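Local coordinates for designed Anbu Protein (Synthetic construct, PDB 5LOY), which assembles helically as a consensus-designed ancestral beta subunit and probably belongs to the Ntn hydrolases, like the proteasome peptidases it resembles, at residues 59-64 with 91-96; 74-79 with 83-88. All coordinates share one frame; numbering follows the deposited sequence.

Contact 1. Residues 59-64 with 91-96; sequences ISLLEE and REVQAR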
loop_
_atom_site.group_PDB
_atom_site.type_symbol
_atom_site.label_atom_id
_atom_site.label_comp_id
_atom_site.label_asym_id
_atom_site.label_seq_id
_atom_site.Cartn_x
_atom_site.Cartn_y
_atom_site.Cartn_z
ATOM N N ILE A 59 -7.572 -25.534 -9.123
ATOM C CA ILE A 59 -7.938 -25.529 -10.528
ATOM C C ILE A 59 -8.112 -26.955 -11.062
ATOM O O ILE A 59 -9.051 -27.223 -11.793
ATOM C CB ILE A 59 -6.899 -24.824 -11.384
ATOM C CG1 ILE A 59 -6.778 -23.347 -11.008
ATOM C CG2 ILE A 59 -7.252 -24.915 -12.849
ATOM C CD1 ILE A 59 -8.096 -22.614 -11.025
ATOM N N SER A 60 -7.226 -27.867 -10.693
ATOM C CA SER A 60 -7.303 -29.243 -11.192
ATOM C C SER A 60 -8.578 -29.920 -10.717
ATOM O O SER A 60 -9.177 -30.701 -11.441
ATOM C CB SER A 60 -6.112 -30.058 -10.720
ATOM O OG SER A 60 -6.173 -31.393 -11.190
ATOM N N LEU A 61 -8.987 -29.612 -9.496
ATOM C CA LEU A 61 -10.198 -30.182 -8.913
ATOM C C LEU A 61 -11.467 -29.657 -9.621
ATOM O O LEU A 61 -12.395 -30.401 -9.833
ATOM C CB LEU A 61 -10.233 -29.827 -7.428
ATOM C CG LEU A 61 -11.002 -30.676 -6.454
ATOM C CD1 LEU A 61 -10.743 -32.146 -6.676
ATOM C CD2 LEU A 61 -10.584 -30.289 -5.047
ATOM N N LEU A 62 -11.492 -28.363 -9.954
ATOM C CA LEU A 62 -12.623 -27.720 -10.625
ATOM C C LEU A 62 -12.793 -28.147 -12.061
ATOM O O LEU A 62 -13.854 -27.939 -12.611
ATOM C CB LEU A 62 -12.470 -26.191 -10.619
ATOM C CG LEU A 62 -12.504 -25.581 -9.228
ATOM C CD1 LEU A 62 -12.073 -24.127 -9.243
ATOM C CD2 LEU A 62 -13.883 -25.733 -8.609
ATOM N N GLU A 63 -11.739 -28.679 -12.677
ATOM C CA GLU A 63 -11.780 -29.156 -14.053
ATOM C C GLU A 63 -11.980 -30.668 -14.155
ATOM O O GLU A 63 -12.051 -31.193 -15.264
ATOM C CB GLU A 63 -10.481 -28.802 -14.776
ATOM C CG GLU A 63 -10.217 -27.312 -14.972
ATOM C CD GLU A 63 -8.819 -27.013 -15.558
ATOM O OE1 GLU A 63 -7.936 -27.924 -15.582
ATOM O OE2 GLU A 63 -8.611 -25.858 -16.025
ATOM N N GLU A 64 -12.074 -31.380 -13.034
ATOM C CA GLU A 64 -12.157 -32.844 -13.089
ATOM C C GLU A 64 -13.343 -33.291 -13.948
ATOM O O GLU A 64 -14.498 -32.984 -13.631
ATOM C CB GLU A 64 -12.207 -33.476 -11.690
ATOM C CG GLU A 64 -10.832 -33.900 -11.180
ATOM C CD GLU A 64 -10.846 -34.458 -9.757
ATOM O OE1 GLU A 64 -11.871 -35.036 -9.326
ATOM O OE2 GLU A 64 -9.808 -34.331 -9.067
ATOM N N ARG A 91 -11.106 -25.954 0.346
ATOM C CA ARG A 91 -11.087 -26.708 1.601
ATOM C C ARG A 91 -10.677 -28.153 1.432
ATOM O O ARG A 91 -9.998 -28.703 2.298
ATOM C CB ARG A 91 -12.437 -26.714 2.262
ATOM C CG ARG A 91 -12.764 -25.426 2.955
ATOM C CD ARG A 91 -14.261 -25.352 3.117
ATOM N NE ARG A 91 -14.667 -24.104 3.741
ATOM C CZ ARG A 91 -15.905 -23.631 3.715
ATOM N NH1 ARG A 91 -16.859 -24.304 3.069
ATOM N NH2 ARG A 91 -16.185 -22.479 4.321
ATOM N N GLU A 92 -11.126 -28.775 0.346
ATOM C CA GLU A 92 -10.751 -30.145 0.037
ATOM C C GLU A 92 -9.225 -30.228 -0.147
ATOM O O GLU A 92 -8.593 -31.122 0.387
ATOM C CB GLU A 92 -11.519 -30.667 -1.197
ATOM C CG GLU A 92 -11.313 -32.148 -1.532
ATOM C CD GLU A 92 -12.370 -32.736 -2.499
ATOM O OE1 GLU A 92 -13.518 -32.224 -2.538
ATOM O OE2 GLU A 92 -12.061 -33.732 -3.221
ATOM N N VAL A 93 -8.631 -29.291 -0.874
ATOM C CA VAL A 93 -7.181 -29.301 -1.073
ATOM C C VAL A 93 -6.401 -29.076 0.234
ATOM O O VAL A 93 -5.424 -29.768 0.494
ATOM C CB VAL A 93 -6.771 -28.271 -2.140
ATOM C CG1 VAL A 93 -5.264 -28.097 -2.173
ATOM C CG2 VAL A 93 -7.303 -28.697 -3.496
ATOM N N GLN A 94 -6.856 -28.150 1.067
ATOM C CA GLN A 94 -6.188 -27.872 2.343
ATOM C C GLN A 94 -6.224 -29.051 3.334
ATOM O O GLN A 94 -5.318 -29.201 4.136
ATOM C CB GLN A 94 -6.771 -26.615 3.005
ATOM C CG GLN A 94 -6.583 -25.315 2.224
ATOM C CD GLN A 94 -5.247 -24.648 2.492
ATOM O OE1 GLN A 94 -4.247 -24.951 1.852
ATOM N NE2 GLN A 94 -5.232 -23.731 3.435
ATOM N N ALA A 95 -7.261 -29.880 3.293
ATOM C CA ALA A 95 -7.282 -31.070 4.133
ATOM C C ALA A 95 -6.311 -32.182 3.662
ATOM O O ALA A 95 -6.200 -33.203 4.324
ATOM C CB ALA A 95 -8.698 -31.610 4.248
ATOM N N ARG A 96 -5.621 -31.984 2.530
ATOM C CA ARG A 96 -4.573 -32.910 2.042
ATOM C C ARG A 96 -3.187 -32.276 2.223
ATOM O O ARG A 96 -2.328 -32.822 2.917
ATOM C CB ARG A 96 -4.789 -33.256 0.552
ATOM C CG ARG A 96 -6.224 -33.665 0.199
ATOM C CD ARG A 96 -6.529 -33.961 -1.285
ATOM N NE ARG A 96 -5.764 -33.207 -2.301
ATOM C CZ ARG A 96 -6.216 -32.861 -3.524
ATOM N NH1 ARG A 96 -7.451 -33.153 -3.929
ATOM N NH2 ARG A 96 -5.418 -32.198 -4.360
#
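Leu61 and Glu92 meet because each side chain leaves its helix with CG opposite the backbone N, at chi1 -155° in Leu61 and -174° in Glu92. Both side chains set out toward the partner helix. The contact belongs to a helical layer of what is, judging by the family, the proteasome-type Ntn-hydrolase fold, in which helices pack on antiparallel sheets. It joins the last turn of helix 52-62 to the last turn of helix 79-94.

From its side Leu61 alone makes the contact. Its CD2 methyl does most of the touching and is shared by three residues of 91-96. It lies 4.0 Å from Glu92 CD, and Glu92 CB and CG are equally near. The two side chains cross at about a right angle, so the leucine meets the extended glutamate across its aliphatic stem. The other methyl, Leu61 CD1, lies 4.0 Å from Glu92 OE2, a van der Waals contact of a methyl with a carboxylate oxygen.

Val93 takes the same methyl from another direction. Its CG2 lies 4.0 Å from Leu61 CD2, and the two side chains slide past each other in opposite senses. Val93 also packs on Ala57 and Val58, one turn or so earlier in helix 52-62. Leu61 in turn touches Ala89. The small apolar interface therefore continues along both helices.

No hydrogen bond crosses between the segments. Acidic and basic groups lie nearby without pairing: Glu64 OE2 is 5.8 Å from Arg96 NH1, too far for a salt bridge. Any attraction there is probably modest. Arg96 instead folds back over its own segment, where its guanidinium has Val93 CG2 4.0 Å above one face, offset toward the rim. Its NH1 then comes within 4.4 Å of Leu61 CD2, approaching obliquely.

Contact 2. Residues 74-79 with 83-88; sequences LTAPSM and ARLVGE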
loop_
_atom_site.group_PDB
_atom_site.type_symbol
_atom_site.label_atom_id
_atom_site.label_comp_id
_atom_site.label_asym_id
_atom_site.label_seq_id
_atom_site.Cartn_x
_atom_site.Cartn_y
_atom_site.Cartn_z
ATOM N N LEU A 74 -18.742 -24.606 -15.255
ATOM C CA LEU A 74 -19.557 -24.394 -16.460
ATOM C C LEU A 74 -21.056 -24.716 -16.294
ATOM O O LEU A 74 -21.876 -24.217 -17.067
ATOM C CB LEU A 74 -19.002 -25.197 -17.639
ATOM C CG LEU A 74 -17.659 -24.744 -18.219
ATOM C CD1 LEU A 74 -17.201 -25.716 -19.296
ATOM C CD2 LEU A 74 -17.748 -23.337 -18.782
ATOM N N THR A 75 -21.416 -25.531 -15.308
ATOM C CA THR A 75 -22.817 -25.933 -15.124
ATOM C C THR A 75 -23.460 -25.422 -13.832
ATOM O O THR A 75 -24.564 -25.828 -13.488
ATOM C CB THR A 75 -22.943 -27.472 -15.120
ATOM O OG1 THR A 75 -22.307 -27.999 -13.945
ATOM C CG2 THR A 75 -22.302 -28.075 -16.375
ATOM N N ALA A 76 -22.771 -24.567 -13.097
ATOM C CA ALA A 76 -23.331 -24.029 -11.878
ATOM C C ALA A 76 -24.503 -23.119 -12.209
ATOM O O ALA A 76 -24.435 -22.329 -13.134
ATOM C CB ALA A 76 -22.266 -23.266 -11.134
ATOM N N PRO A 77 -25.589 -23.223 -11.455
ATOM C CA PRO A 77 -26.799 -22.472 -11.795
ATOM C C PRO A 77 -26.741 -20.977 -11.463
ATOM O O PRO A 77 -27.577 -20.220 -11.928
ATOM C CB PRO A 77 -27.884 -23.160 -10.961
ATOM C CG PRO A 77 -27.152 -23.717 -9.778
ATOM C CD PRO A 77 -25.758 -24.049 -10.245
ATOM N N SER A 78 -25.786 -20.548 -10.651
ATOM C CA SER A 78 -25.636 -19.124 -10.330
ATOM C C SER A 78 -24.201 -18.855 -9.913
ATOM O O SER A 78 -23.477 -19.769 -9.547
ATOM C CB SER A 78 -26.611 -18.701 -9.218
ATOM O OG SER A 78 -26.139 -19.076 -7.939
ATOM N N MET A 79 -23.771 -17.610 -10.022
ATOM C CA MET A 79 -22.421 -17.251 -9.612
ATOM C C MET A 79 -22.191 -17.461 -8.124
ATOM O O MET A 79 -21.089 -17.749 -7.712
ATOM C CB MET A 79 -22.124 -15.803 -9.974
ATOM C CG MET A 79 -21.874 -15.588 -11.467
ATOM S SD MET A 79 -20.282 -16.179 -12.092
ATOM C CE MET A 79 -19.227 -16.028 -10.679
ATOM N N ALA A 83 -19.029 -19.694 -6.769
ATOM C CA ALA A 83 -18.110 -19.269 -5.709
ATOM C C ALA A 83 -18.034 -20.316 -4.618
ATOM O O ALA A 83 -16.975 -20.607 -4.104
ATOM C CB ALA A 83 -18.549 -17.932 -5.125
ATOM N N ARG A 84 -19.171 -20.873 -4.269
ATOM C CA ARG A 84 -19.223 -21.952 -3.320
ATOM C C ARG A 84 -18.421 -23.180 -3.782
ATOM O O ARG A 84 -17.794 -23.854 -2.964
ATOM C CB ARG A 84 -20.673 -22.339 -3.075
ATOM C CG ARG A 84 -20.886 -23.098 -1.796
ATOM C CD ARG A 84 -22.301 -22.885 -1.301
ATOM N NE ARG A 84 -22.787 -24.056 -0.578
ATOM C CZ ARG A 84 -24.074 -24.409 -0.487
ATOM N NH1 ARG A 84 -25.014 -23.662 -1.084
ATOM N NH2 ARG A 84 -24.431 -25.505 0.196
ATOM N N LEU A 85 -18.423 -23.465 -5.077
ATOM C CA LEU A 85 -17.586 -24.548 -5.595
ATOM C C LEU A 85 -16.098 -24.264 -5.421
ATOM O O LEU A 85 -15.334 -25.173 -5.102
ATOM C CB LEU A 85 -17.858 -24.816 -7.077
ATOM C CG LEU A 85 -19.201 -25.474 -7.421
ATOM C CD1 LEU A 85 -19.373 -25.486 -8.930
ATOM C CD2 LEU A 85 -19.307 -26.868 -6.839
ATOM N N VAL A 86 -15.681 -23.028 -5.659
ATOM C CA VAL A 86 -14.279 -22.694 -5.540
ATOM C C VAL A 86 -13.847 -22.847 -4.102
ATOM O O VAL A 86 -12.801 -23.435 -3.802
ATOM C CB VAL A 86 -13.990 -21.269 -6.026
ATOM C CG1 VAL A 86 -12.548 -20.874 -5.723
ATOM C CG2 VAL A 86 -14.265 -21.147 -7.526
ATOM N N GLY A 87 -14.666 -22.331 -3.203
ATOM C CA GLY A 87 -14.415 -22.435 -1.773
ATOM C C GLY A 87 -14.365 -23.851 -1.259
ATOM O O GLY A 87 -13.533 -24.166 -0.423
ATOM N N GLU A 88 -15.253 -24.708 -1.743
ATOM C CA GLU A 88 -15.244 -26.101 -1.315
ATOM C C GLU A 88 -14.017 -26.849 -1.841
ATOM O O GLU A 88 -13.476 -27.710 -1.169
ATOM C CB GLU A 88 -16.521 -26.808 -1.735
ATOM C CG GLU A 88 -17.671 -26.623 -0.746
ATOM C CD GLU A 88 -19.043 -27.000 -1.347
ATOM O OE1 GLU A 88 -20.086 -26.476 -0.864
ATOM O OE2 GLU A 88 -19.077 -27.819 -2.314
#
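Met79 and Ala83 are joined by the backbone: Met79 opens helix 79-94, and its O accepts a hydrogen bond from Ala83 N at 3.0 Å. It is the ordinary i to i+4 bond of a first helical turn. The chain before it, 74-78, has no regular structure. It brings Ala76 alongside the helix, its CA 8.5 Å from the CA of Leu85. Ser78 holds the N-cap position, and its OG accepts from Glu81 N, so the side chain satisfies a backbone N-H of the first turn.

Few side chains meet across the segments. The CB of Ala76 points toward the helix and lies 4.3 Å from Leu85 CD1, a loose apolar contact. Leu85 reaches toward the incoming loop, with CD1 as the touching branch. Ala83 CB lies 3.6 Å from Met79 O, beside the backbone bond. Met79 sets out away from 83-88, so it shares little but backbone with that segment.

The loop is also tied to the rest of the chain. Ala76 O accepts a hydrogen bond from Arg42, and Met79 N donates one to Glu121, so the loop is bonded to the rest of the chain at Ala76 and again where the helix begins. Met79 packs on Leu114 and Ile118 of strand 110-118 and on Phe126 of strand 124-128. Ala83 lies against Leu114 and Phe126, so the opening turn of helix 79-94 sits directly on these two antiparallel strands.

Both contacts use helix 79-94, at different places along it. Contact 2 is a buried one, at the helix start, where backbone bonding and capping set the geometry and the sheet lies beneath. Contact 1 is on the surface, at the helix end, and rests on van der Waals packing between two helices, with charged groups around it but no bond across. The centres of contact 1 and contact 2 are about 13 Å apart. They meet through Leu62, whose CD2 lies 3.8 Å from Leu85 O and whose CD1 lies 4.1 Å from Val86 CG2. Helix 52-62 thus packs on the middle of helix 79-94 as well as its end.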